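Local coordinates for KLLA0F20702p (Kluyveromyces lactis, PDB 5Y5A), which probably acts as the Est1 subunit of yeast telomerase, helping recruit the enzyme to telomeres by binding Cdc13, at residues 442-447 with 542-547; 198-203 with 242-247; 296-301 with 336-341; 352-357 with 407-412. One frame throughout, in Å; residues are numbered along the deposited sequence.

Overall arrangement
The four contacts follow one another along a largely helical chain, with contact 2 about 44 Å from contact 1, centre to centre, on the opposite side of the chain's centre. Contact 1 is the buried one, an aromatic stack and a histidine bond beside the bound peptide. Contacts 2 and 4 are partly buried: in the first an arginine lies between two nearly parallel helices, in the second a tyrosine face meets a valine. Contact 3 is a surface contact and runs on charge, a glutamate shared by an arginine and a histidine. Contacts 3 and 4 both use helix 339-379, their centres about 22 Å apart, and all their segments belong to the Est1 DNA/RNA-binding region.

Contact 1 of 4, residues 442-447 with 542-547; sequences FAHRST and KKFLEK
His444, in the last turn of helix 437-444, lays its imidazole between Phe544 and the backbone of Lys547. From CB outward, CB, CG and ND1 face Lys547 O, which stands 3.4 Å above the centre of the ring. CD2 turns to Phe544, 3.4 Å from Phe544 CE1, and CE1 of the imidazole brushes Lys547 CB. At the tip, NE2 donates to Phe544 O over 2.7 Å; the oxygen lies close to the imidazole plane, though the N-H...O angle of 139° leaves the bond bent. The two rings form an offset stack, planes 29° apart, and Ala443 CB lies 3.7 Å from Phe544 CE1. A chi1 of 170°, which sets Phe544 CG opposite the backbone N, brings the ring to His444 and Ala443, and to Met430 and Ile433 of helix 421-433. With an alanine at His444, Phe544 O would probably lose this donor and the phenyl ring its stacking partner. His444 and Lys547 also pack on the backbone of the bound peptide, an acidic side chain of which pairs with Lys547 NZ. NE2, the protonated nitrogen, serves the Phe544 carbonyl and so fixes the imidazole's rotation, stacked on Phe544 with Lys547 O over its other face.

Contact 2 of 4, residues 198-203 with 242-247; sequences SQRYKI and GICYTH
Ile243 begins the contact by setting CG2 over one face of the Arg200 guanidinium, 3.4 Å above its plane and toward the rim, with Arg200 CZ 3.6 Å from that methyl. The two side chains cross at about a right angle, so a methyl rather than the length of the isoleucine meets the flat group. Next, Cys244 turns SG against the aliphatic part of the arginine, 3.6 Å from Arg200 CD. One turn on from Ile243, His247 presents the edge of its ring: NE2 accepts a weak hydrogen bond from Arg200 NH2 at 3.4 Å, with the imidazole and guanidinium planes only 17° apart. Arg200 reaches all three residues because its chain is extended through CG and CD, then bent at chi3 (56°). Its NE, buried here, has no hydrogen-bonding partner in the model. The axes of segments 198-203 and 242-247 run almost parallel (15°), 11.1 Å apart at closest approach, a distance that the long arginine spans. The His247 ring also meets Phe217. Helix 218-230 is touched from both segments, by Gln199 and Ile203 at Pro220 and by Tyr245 at Leu221, while helix 251-263 lies beside Tyr245 and Thr246, consistent with a TPR-like helical array.

Contact 3 of 4, residues 296-301 with 336-341; sequences DLKVQE and SDRLKH
Glu301 points its carboxylate at two side chains of the facing segment, Arg338 and His341. Its chain is extended beyond CG, with CG anti to the carbonyl carbon, which carries OE1 and OE2 well clear of the backbone. OE2 takes a hydrogen bond from His341 NE2 over 2.9 Å, received on the syn side but 29° out of the carboxylate plane, and nearly straight at the hydrogen. A weaker, more bent bond joins the same nitrogen to Glu301 OE1 at 3.0 Å. OE2 lies in the imidazole plane, and the carboxylate is twisted 37° from that ring. OE2 is also bonded to Tyr316 OH, its strongest polar partner, and forms a salt bridge with Arg338 NH2 at 3.1 Å, so three groups converge on one oxygen.

Glu301 closes a type I beta turn that starts at Lys298 and leads the chain away from helix 285-298. Arg338 and His341 are the N-cap and an early residue of the long helix 339-379. This is a His-carboxylate pair combined with a salt bridge, joining the end of one helix to the start of another at the protein surface.

Arg338 is extended as far as CD and then bends at chi3 (68°), turning an edge of its guanidinium to Glu301. Lys298, extended throughout, passes over one face, with CD 3.8 Å above the centre of the group. Lys298 NZ stops 4.9 Å from Arg338 NE, two like charges that the nearby carboxylate probably helps to offset. Arg338 NH1 is hydrogen-bonded to His335 ND1.

Contact 4 of 4, residues 352-357 with 407-412; sequences IRYIKN and DKVIMK
Two neighbouring helices of the alpha-helical Est1 DNA/RNA binding region, 339-379 and 385-410, meet here through Tyr354 on the first and Val409 on the second. Both are irregular at this level: the first is kinked at residues 355 and 356, and the second has a wider pi-type turn at 407-410. The central interaction is a CH-pi contact, in which Val409 CG1 lies over one face of the tyrosine ring, 4.1 Å from its centroid and 24° off the normal. The methyl is displaced toward the inner rim, 3.8 Å from both CG and CD1 of Tyr354, while Val409 CG2 sits farther off, 4.2 Å from Tyr354 CD2. Tyr354 adopts chi1 67°, its CG between the backbone N and carbonyl carbon, and this rotamer carries the ring across Val409, with the hydroxyl toward Lys412. Farther out, Tyr354 CE2 comes within 4.0 Å of Lys408 O. Tyr422 of helix 421-433 touches both Tyr354 and Val409. A serine in place of Tyr354 would probably open a gap beside Val409 and take away the hydroxyl that Glu413 OE1 bonds. The bond between Tyr354 OH and Glu413 OE1 holds the outer end of the ring just beyond the segment, where Tyr354 OH also rests 3.7 Å from Lys412 CB.

Contact 1 of 4, residues 442-447 with 542-547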
# COMPACT_ATOMS: atom_id res chain seq x y z
N PHE A 442 9.36 13.43 -19.86
CA PHE A 442 8.69 12.48 -20.75
C PHE A 442 7.24 12.92 -21.01
O PHE A 442 6.77 12.89 -22.15
CB PHE A 442 8.72 11.07 -20.15
CG PHE A 442 8.17 10.00 -21.08
CD1 PHE A 442 6.81 9.76 -21.15
CD2 PHE A 442 9.03 9.25 -21.88
CE1 PHE A 442 6.30 8.78 -22.00
CE2 PHE A 442 8.53 8.28 -22.72
CZ PHE A 442 7.16 8.04 -22.78
N ALA A 443 6.56 13.30 -19.94
CA ALA A 443 5.16 13.71 -20.01
C ALA A 443 4.97 14.96 -20.86
O ALA A 443 4.04 15.04 -21.67
CB ALA A 443 4.61 13.93 -18.60
N HIS A 444 5.85 15.94 -20.67
CA HIS A 444 5.87 17.19 -21.44
C HIS A 444 6.08 16.97 -22.93
O HIS A 444 5.68 17.79 -23.76
CB HIS A 444 6.97 18.10 -20.91
CG HIS A 444 6.51 19.07 -19.87
ND1 HIS A 444 7.39 19.77 -19.07
CD2 HIS A 444 5.27 19.50 -19.53
CE1 HIS A 444 6.71 20.58 -18.27
NE2 HIS A 444 5.42 20.43 -18.53
N ARG A 445 6.74 15.86 -23.27
CA ARG A 445 7.04 15.55 -24.66
C ARG A 445 6.15 14.45 -25.24
O ARG A 445 6.31 14.06 -26.39
CB ARG A 445 8.52 15.18 -24.77
CG ARG A 445 9.43 16.40 -24.66
CD ARG A 445 10.84 16.06 -24.19
NE ARG A 445 11.60 17.28 -23.95
CZ ARG A 445 11.47 18.04 -22.86
NH1 ARG A 445 10.62 17.68 -21.90
NH2 ARG A 445 12.19 19.14 -22.73
N SER A 446 5.20 13.96 -24.44
CA SER A 446 4.26 12.93 -24.89
C SER A 446 3.03 13.56 -25.55
O SER A 446 2.21 14.18 -24.88
CB SER A 446 3.83 12.07 -23.70
OG SER A 446 2.92 11.06 -24.10
N THR A 447 2.89 13.39 -26.87
CA THR A 447 1.79 14.03 -27.59
C THR A 447 0.44 13.44 -27.18
O THR A 447 -0.52 14.18 -26.97
CB THR A 447 1.95 13.91 -29.13
OG1 THR A 447 2.14 12.54 -29.50
CG2 THR A 447 3.14 14.74 -29.62
N LYS A 542 -3.05 23.27 -15.64
CA LYS A 542 -2.54 24.50 -16.23
C LYS A 542 -1.03 24.68 -15.98
O LYS A 542 -0.30 25.12 -16.87
CB LYS A 542 -3.31 25.71 -15.70
CG LYS A 542 -4.74 25.79 -16.22
CD LYS A 542 -5.27 27.22 -16.15
CE LYS A 542 -6.73 27.28 -16.59
NZ LYS A 542 -7.14 28.67 -16.93
N LYS A 543 -0.56 24.32 -14.78
CA LYS A 543 0.87 24.45 -14.49
C LYS A 543 1.65 23.48 -15.36
O LYS A 543 2.71 23.82 -15.88
CB LYS A 543 1.17 24.19 -13.01
CG LYS A 543 0.55 25.17 -12.03
CD LYS A 543 1.07 26.58 -12.20
CE LYS A 543 2.47 26.74 -11.65
NZ LYS A 543 2.92 28.16 -11.75
N PHE A 544 1.12 22.28 -15.52
CA PHE A 544 1.77 21.27 -16.34
C PHE A 544 1.88 21.69 -17.80
O PHE A 544 2.91 21.51 -18.44
CB PHE A 544 1.03 19.94 -16.27
CG PHE A 544 1.52 18.94 -17.27
CD1 PHE A 544 2.70 18.25 -17.06
CD2 PHE A 544 0.80 18.69 -18.43
CE1 PHE A 544 3.16 17.33 -17.98
CE2 PHE A 544 1.26 17.77 -19.36
CZ PHE A 544 2.44 17.09 -19.13
N LEU A 545 0.79 22.24 -18.31
CA LEU A 545 0.68 22.55 -19.73
C LEU A 545 1.51 23.76 -20.08
O LEU A 545 1.87 23.96 -21.25
CB LEU A 545 -0.78 22.78 -20.11
CG LEU A 545 -1.60 21.49 -20.19
CD1 LEU A 545 -3.08 21.77 -20.39
CD2 LEU A 545 -1.07 20.58 -21.30
N GLU A 546 1.83 24.56 -19.07
CA GLU A 546 2.60 25.78 -19.27
C GLU A 546 3.86 25.54 -20.10
O GLU A 546 4.16 26.30 -21.00
CB GLU A 546 2.97 26.41 -17.92
CG GLU A 546 3.42 27.86 -18.03
CD GLU A 546 4.39 28.27 -16.94
OE1 GLU A 546 4.86 27.39 -16.18
OE2 GLU A 546 4.69 29.49 -16.84
N LYS A 547 4.56 24.44 -19.83
CA LYS A 547 5.81 24.18 -20.53
C LYS A 547 5.81 22.87 -21.31
O LYS A 547 6.85 22.23 -21.45
CB LYS A 547 6.98 24.20 -19.54
CG LYS A 547 7.19 25.57 -18.90
CD LYS A 547 8.25 25.54 -17.81
CE LYS A 547 8.58 26.95 -17.34
NZ LYS A 547 9.65 26.98 -16.30

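Contact 2 of 4, residues 198-203 with 242-247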
# COMPACT_ATOMS: atom_id res chain seq x y z
N SER A 198 0.27 -12.78 13.91
CA SER A 198 -0.11 -13.92 14.73
C SER A 198 -1.45 -14.48 14.29
O SER A 198 -1.62 -15.68 14.15
CB SER A 198 -0.17 -13.53 16.21
OG SER A 198 1.07 -13.01 16.64
N GLN A 199 -2.40 -13.57 14.06
CA GLN A 199 -3.72 -13.93 13.57
C GLN A 199 -3.66 -14.63 12.22
O GLN A 199 -4.41 -15.58 11.97
CB GLN A 199 -4.61 -12.69 13.46
CG GLN A 199 -5.07 -12.15 14.78
CD GLN A 199 -5.94 -13.14 15.52
OE1 GLN A 199 -6.74 -13.84 14.91
NE2 GLN A 199 -5.76 -13.21 16.83
N ARG A 200 -2.78 -14.16 11.34
CA ARG A 200 -2.62 -14.79 10.04
C ARG A 200 -2.13 -16.22 10.22
O ARG A 200 -2.67 -17.16 9.63
CB ARG A 200 -1.66 -14.02 9.14
CG ARG A 200 -1.56 -14.62 7.74
CD ARG A 200 -0.59 -13.88 6.85
NE ARG A 200 0.74 -13.79 7.44
CZ ARG A 200 1.61 -14.80 7.49
NH1 ARG A 200 2.79 -14.62 8.06
NH2 ARG A 200 1.29 -15.99 6.98
N TYR A 201 -1.10 -16.38 11.04
CA TYR A 201 -0.54 -17.69 11.34
C TYR A 201 -1.57 -18.64 11.93
O TYR A 201 -1.59 -19.83 11.60
CB TYR A 201 0.64 -17.55 12.29
CG TYR A 201 1.97 -17.35 11.62
CD1 TYR A 201 2.56 -18.38 10.89
CD2 TYR A 201 2.65 -16.14 11.72
CE1 TYR A 201 3.79 -18.21 10.27
CE2 TYR A 201 3.88 -15.96 11.10
CZ TYR A 201 4.45 -17.00 10.38
OH TYR A 201 5.67 -16.82 9.77
N LYS A 202 -2.42 -18.14 12.80
CA LYS A 202 -3.40 -18.99 13.40
C LYS A 202 -4.37 -19.49 12.37
O LYS A 202 -4.64 -20.67 12.30
CB LYS A 202 -4.15 -18.26 14.50
CG LYS A 202 -5.27 -19.09 15.12
CD LYS A 202 -6.03 -18.32 16.18
CE LYS A 202 -7.31 -19.04 16.56
NZ LYS A 202 -8.39 -18.09 16.89
N ILE A 203 -4.89 -18.58 11.57
CA ILE A 203 -5.86 -18.93 10.53
C ILE A 203 -5.33 -20.03 9.62
O ILE A 203 -6.05 -20.98 9.28
CB ILE A 203 -6.22 -17.70 9.70
CG1 ILE A 203 -7.15 -16.80 10.52
CG2 ILE A 203 -6.89 -18.11 8.40
CD1 ILE A 203 -7.24 -15.41 9.98
N GLY A 242 -0.07 -8.14 2.12
CA GLY A 242 0.15 -8.82 0.86
C GLY A 242 0.30 -10.31 1.06
O GLY A 242 -0.11 -11.10 0.22
N ILE A 243 0.89 -10.70 2.19
CA ILE A 243 1.06 -12.11 2.48
C ILE A 243 -0.31 -12.75 2.67
O ILE A 243 -0.55 -13.85 2.17
CB ILE A 243 1.97 -12.35 3.70
CG1 ILE A 243 3.40 -11.90 3.37
CG2 ILE A 243 2.00 -13.82 4.06
CD1 ILE A 243 4.36 -12.00 4.53
N CYS A 244 -1.21 -12.05 3.36
CA CYS A 244 -2.58 -12.54 3.46
C CYS A 244 -3.18 -12.75 2.07
O CYS A 244 -3.81 -13.77 1.82
CB CYS A 244 -3.46 -11.56 4.26
SG CYS A 244 -3.02 -11.34 6.00
N TYR A 245 -2.98 -11.81 1.15
CA TYR A 245 -3.60 -11.92 -0.17
C TYR A 245 -3.01 -13.05 -1.01
O TYR A 245 -3.68 -13.57 -1.90
CB TYR A 245 -3.52 -10.58 -0.92
CG TYR A 245 -4.40 -9.51 -0.32
CD1 TYR A 245 -5.77 -9.70 -0.17
CD2 TYR A 245 -3.86 -8.30 0.10
CE1 TYR A 245 -6.58 -8.72 0.39
CE2 TYR A 245 -4.65 -7.31 0.66
CZ TYR A 245 -6.00 -7.52 0.81
OH TYR A 245 -6.78 -6.52 1.36
N THR A 246 -1.77 -13.45 -0.73
CA THR A 246 -1.21 -14.61 -1.42
C THR A 246 -2.00 -15.89 -1.07
O THR A 246 -2.09 -16.80 -1.90
CB THR A 246 0.28 -14.84 -1.08
OG1 THR A 246 0.45 -15.04 0.33
CG2 THR A 246 1.12 -13.67 -1.54
N HIS A 247 -2.55 -15.96 0.13
CA HIS A 247 -3.27 -17.16 0.55
C HIS A 247 -4.60 -17.28 -0.18
O HIS A 247 -5.04 -18.38 -0.49
CB HIS A 247 -3.51 -17.17 2.06
CG HIS A 247 -2.26 -17.14 2.88
ND1 HIS A 247 -1.29 -18.11 2.79
CD2 HIS A 247 -1.82 -16.25 3.80
CE1 HIS A 247 -0.30 -17.82 3.62
NE2 HIS A 247 -0.60 -16.69 4.24

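Contact 3 of 4, residues 296-301 with 336-341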
# COMPACT_ATOMS: atom_id res chain seq x y z
N ASP A 296 -6.10 -20.64 -15.05
CA ASP A 296 -7.51 -20.69 -14.69
C ASP A 296 -8.27 -19.57 -15.40
O ASP A 296 -9.38 -19.77 -15.87
CB ASP A 296 -7.71 -20.59 -13.18
CG ASP A 296 -6.97 -21.67 -12.41
OD1 ASP A 296 -6.79 -22.79 -12.94
OD2 ASP A 296 -6.58 -21.40 -11.25
N LEU A 297 -7.66 -18.39 -15.47
CA LEU A 297 -8.33 -17.28 -16.12
C LEU A 297 -8.44 -17.52 -17.63
O LEU A 297 -9.48 -17.23 -18.22
CB LEU A 297 -7.59 -15.97 -15.85
CG LEU A 297 -7.83 -15.42 -14.44
CD1 LEU A 297 -6.98 -14.20 -14.21
CD2 LEU A 297 -9.31 -15.09 -14.24
N LYS A 298 -7.40 -18.07 -18.23
CA LYS A 298 -7.41 -18.33 -19.67
C LYS A 298 -8.65 -19.11 -20.09
O LYS A 298 -9.29 -18.78 -21.09
CB LYS A 298 -6.16 -19.09 -20.11
CG LYS A 298 -6.19 -19.45 -21.59
CD LYS A 298 -4.93 -20.14 -22.06
CE LYS A 298 -5.05 -20.49 -23.54
NZ LYS A 298 -4.02 -21.48 -23.98
N VAL A 299 -9.01 -20.13 -19.32
CA VAL A 299 -10.12 -20.99 -19.70
C VAL A 299 -11.46 -20.36 -19.34
O VAL A 299 -12.52 -20.87 -19.74
CB VAL A 299 -10.01 -22.39 -19.04
CG1 VAL A 299 -8.66 -23.03 -19.36
CG2 VAL A 299 -10.20 -22.29 -17.54
N GLN A 300 -11.42 -19.25 -18.62
CA GLN A 300 -12.63 -18.60 -18.13
C GLN A 300 -12.95 -17.28 -18.83
O GLN A 300 -13.92 -16.63 -18.48
CB GLN A 300 -12.53 -18.34 -16.63
CG GLN A 300 -12.62 -19.59 -15.76
CD GLN A 300 -12.73 -19.26 -14.29
OE1 GLN A 300 -13.82 -19.26 -13.72
NE2 GLN A 300 -11.60 -18.97 -13.66
N GLU A 301 -12.13 -16.90 -19.80
CA GLU A 301 -12.29 -15.60 -20.46
C GLU A 301 -13.63 -15.42 -21.19
O GLU A 301 -14.05 -14.29 -21.45
CB GLU A 301 -11.14 -15.36 -21.45
CG GLU A 301 -9.87 -14.83 -20.80
CD GLU A 301 -8.68 -14.86 -21.73
OE1 GLU A 301 -8.85 -15.15 -22.92
OE2 GLU A 301 -7.55 -14.59 -21.26
N SER A 336 4.25 -16.71 -22.14
CA SER A 336 5.12 -15.71 -22.74
C SER A 336 4.59 -15.19 -24.06
O SER A 336 4.66 -14.00 -24.33
CB SER A 336 6.53 -16.26 -22.93
OG SER A 336 7.15 -16.53 -21.69
N ASP A 337 4.03 -16.08 -24.89
CA ASP A 337 3.53 -15.64 -26.19
C ASP A 337 2.13 -15.02 -26.10
O ASP A 337 1.52 -14.71 -27.13
CB ASP A 337 3.51 -16.82 -27.17
CG ASP A 337 2.68 -17.98 -26.67
OD1 ASP A 337 2.60 -18.18 -25.44
OD2 ASP A 337 2.11 -18.71 -27.52
N ARG A 338 1.62 -14.81 -24.90
CA ARG A 338 0.29 -14.22 -24.73
C ARG A 338 0.35 -12.79 -24.21
O ARG A 338 -0.67 -12.25 -23.76
CB ARG A 338 -0.56 -15.08 -23.79
CG ARG A 338 -0.89 -16.47 -24.31
CD ARG A 338 -1.73 -17.29 -23.31
NE ARG A 338 -3.08 -16.74 -23.15
CZ ARG A 338 -3.67 -16.53 -21.97
NH1 ARG A 338 -3.03 -16.80 -20.84
NH2 ARG A 338 -4.89 -16.02 -21.94
N LEU A 339 1.53 -12.16 -24.27
CA LEU A 339 1.70 -10.82 -23.69
C LEU A 339 0.82 -9.76 -24.35
O LEU A 339 0.21 -8.95 -23.66
CB LEU A 339 3.17 -10.38 -23.77
CG LEU A 339 4.09 -11.10 -22.77
CD1 LEU A 339 5.47 -10.46 -22.76
CD2 LEU A 339 3.50 -11.09 -21.36
N LYS A 340 0.75 -9.76 -25.68
CA LYS A 340 -0.11 -8.82 -26.39
C LYS A 340 -1.58 -9.07 -26.04
O LYS A 340 -2.35 -8.12 -25.91
CB LYS A 340 0.11 -8.92 -27.90
CG LYS A 340 -0.66 -7.86 -28.71
CD LYS A 340 -0.62 -8.15 -30.21
CE LYS A 340 -1.61 -7.28 -30.98
NZ LYS A 340 -1.72 -7.69 -32.41
N HIS A 341 -1.95 -10.33 -25.85
CA HIS A 341 -3.30 -10.69 -25.45
C HIS A 341 -3.68 -10.13 -24.07
O HIS A 341 -4.78 -9.61 -23.90
CB HIS A 341 -3.46 -12.21 -25.44
CG HIS A 341 -4.78 -12.68 -24.90
ND1 HIS A 341 -5.96 -12.55 -25.60
CD2 HIS A 341 -5.10 -13.28 -23.73
CE1 HIS A 341 -6.95 -13.05 -24.88
NE2 HIS A 341 -6.45 -13.50 -23.74

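Contact 4 of 4, residues 352-357 with 407-412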
# COMPACT_ATOMS: atom_id res chain seq x y z
N ILE A 352 -14.69 -1.19 -21.33
CA ILE A 352 -16.06 -1.69 -21.37
C ILE A 352 -16.66 -1.90 -19.97
O ILE A 352 -17.87 -1.79 -19.78
CB ILE A 352 -16.12 -3.02 -22.17
CG1 ILE A 352 -15.62 -2.80 -23.60
CG2 ILE A 352 -17.52 -3.62 -22.18
CD1 ILE A 352 -15.68 -4.03 -24.48
N ARG A 353 -15.81 -2.19 -18.99
CA ARG A 353 -16.30 -2.66 -17.69
C ARG A 353 -15.80 -1.83 -16.51
O ARG A 353 -15.69 -2.35 -15.40
CB ARG A 353 -15.89 -4.13 -17.47
CG ARG A 353 -16.25 -5.09 -18.61
CD ARG A 353 -17.73 -5.36 -18.70
NE ARG A 353 -18.04 -6.24 -19.83
CZ ARG A 353 -19.25 -6.74 -20.07
NH1 ARG A 353 -20.27 -6.47 -19.27
NH2 ARG A 353 -19.43 -7.52 -21.13
N TYR A 354 -15.50 -0.55 -16.73
CA TYR A 354 -14.90 0.24 -15.66
C TYR A 354 -15.88 0.57 -14.53
O TYR A 354 -15.47 0.73 -13.39
CB TYR A 354 -14.30 1.54 -16.22
CG TYR A 354 -15.31 2.54 -16.76
CD1 TYR A 354 -15.99 3.40 -15.91
CD2 TYR A 354 -15.54 2.64 -18.13
CE1 TYR A 354 -16.90 4.32 -16.40
CE2 TYR A 354 -16.45 3.56 -18.63
CZ TYR A 354 -17.13 4.40 -17.76
OH TYR A 354 -18.02 5.31 -18.25
N ILE A 355 -17.17 0.65 -14.85
CA ILE A 355 -18.16 1.16 -13.90
C ILE A 355 -18.21 0.38 -12.58
O ILE A 355 -18.09 0.97 -11.50
CB ILE A 355 -19.56 1.15 -14.54
CG1 ILE A 355 -19.59 2.12 -15.72
CG2 ILE A 355 -20.62 1.51 -13.50
CD1 ILE A 355 -20.93 2.17 -16.43
N LYS A 356 -18.35 -0.94 -12.65
CA LYS A 356 -18.43 -1.75 -11.44
C LYS A 356 -17.05 -2.16 -10.90
O LYS A 356 -16.95 -2.77 -9.83
CB LYS A 356 -19.27 -3.00 -11.72
CG LYS A 356 -20.74 -2.72 -12.02
CD LYS A 356 -21.48 -4.02 -12.30
CE LYS A 356 -22.85 -3.76 -12.94
NZ LYS A 356 -23.65 -5.01 -13.05
N ASN A 357 -15.99 -1.83 -11.62
CA ASN A 357 -14.67 -2.32 -11.26
C ASN A 357 -13.65 -1.20 -11.07
O ASN A 357 -12.46 -1.47 -11.02
CB ASN A 357 -14.18 -3.31 -12.32
CG ASN A 357 -15.10 -4.53 -12.44
OD1 ASN A 357 -15.16 -5.36 -11.54
ND2 ASN A 357 -15.84 -4.63 -13.56
N ASP A 407 -8.74 8.89 -21.77
CA ASP A 407 -9.60 8.92 -22.95
C ASP A 407 -10.86 8.08 -22.77
O ASP A 407 -11.94 8.53 -23.12
CB ASP A 407 -8.85 8.44 -24.20
CG ASP A 407 -7.68 9.36 -24.57
OD1 ASP A 407 -7.53 10.43 -23.95
OD2 ASP A 407 -6.92 9.01 -25.49
N LYS A 408 -10.75 6.87 -22.22
CA LYS A 408 -11.92 5.98 -22.24
C LYS A 408 -12.68 5.96 -20.92
O LYS A 408 -13.80 5.45 -20.87
CB LYS A 408 -11.51 4.55 -22.61
CG LYS A 408 -10.64 4.43 -23.85
CD LYS A 408 -11.34 4.91 -25.10
CE LYS A 408 -10.42 4.79 -26.31
NZ LYS A 408 -10.99 5.46 -27.50
N VAL A 409 -12.10 6.51 -19.85
CA VAL A 409 -12.78 6.41 -18.56
C VAL A 409 -13.07 7.77 -17.93
O VAL A 409 -14.23 8.15 -17.79
CB VAL A 409 -11.98 5.54 -17.55
CG1 VAL A 409 -12.77 5.37 -16.27
CG2 VAL A 409 -11.66 4.18 -18.16
N ILE A 410 -12.03 8.50 -17.55
CA ILE A 410 -12.21 9.77 -16.86
C ILE A 410 -12.98 10.77 -17.72
O ILE A 410 -13.84 11.49 -17.21
CB ILE A 410 -10.85 10.38 -16.43
CG1 ILE A 410 -10.04 9.37 -15.61
CG2 ILE A 410 -11.07 11.65 -15.62
CD1 ILE A 410 -8.63 9.85 -15.22
N MET A 411 -12.72 10.79 -19.03
CA MET A 411 -13.44 11.69 -19.93
C MET A 411 -14.93 11.38 -19.96
O MET A 411 -15.75 12.27 -20.22
CB MET A 411 -12.87 11.61 -21.36
CG MET A 411 -11.59 12.41 -21.57
SD MET A 411 -11.84 14.19 -21.45
CE MET A 411 -12.60 14.52 -23.04
N LYS A 412 -15.29 10.13 -19.69
CA LYS A 412 -16.71 9.74 -19.68
C LYS A 412 -17.32 9.91 -18.29
O LYS A 412 -18.51 9.69 -18.11
CB LYS A 412 -16.90 8.29 -20.15
CG LYS A 412 -16.28 7.97 -21.50
CD LYS A 412 -16.86 6.68 -22.09
CE LYS A 412 -16.05 6.20 -23.30
NZ LYS A 412 -16.64 4.99 -23.94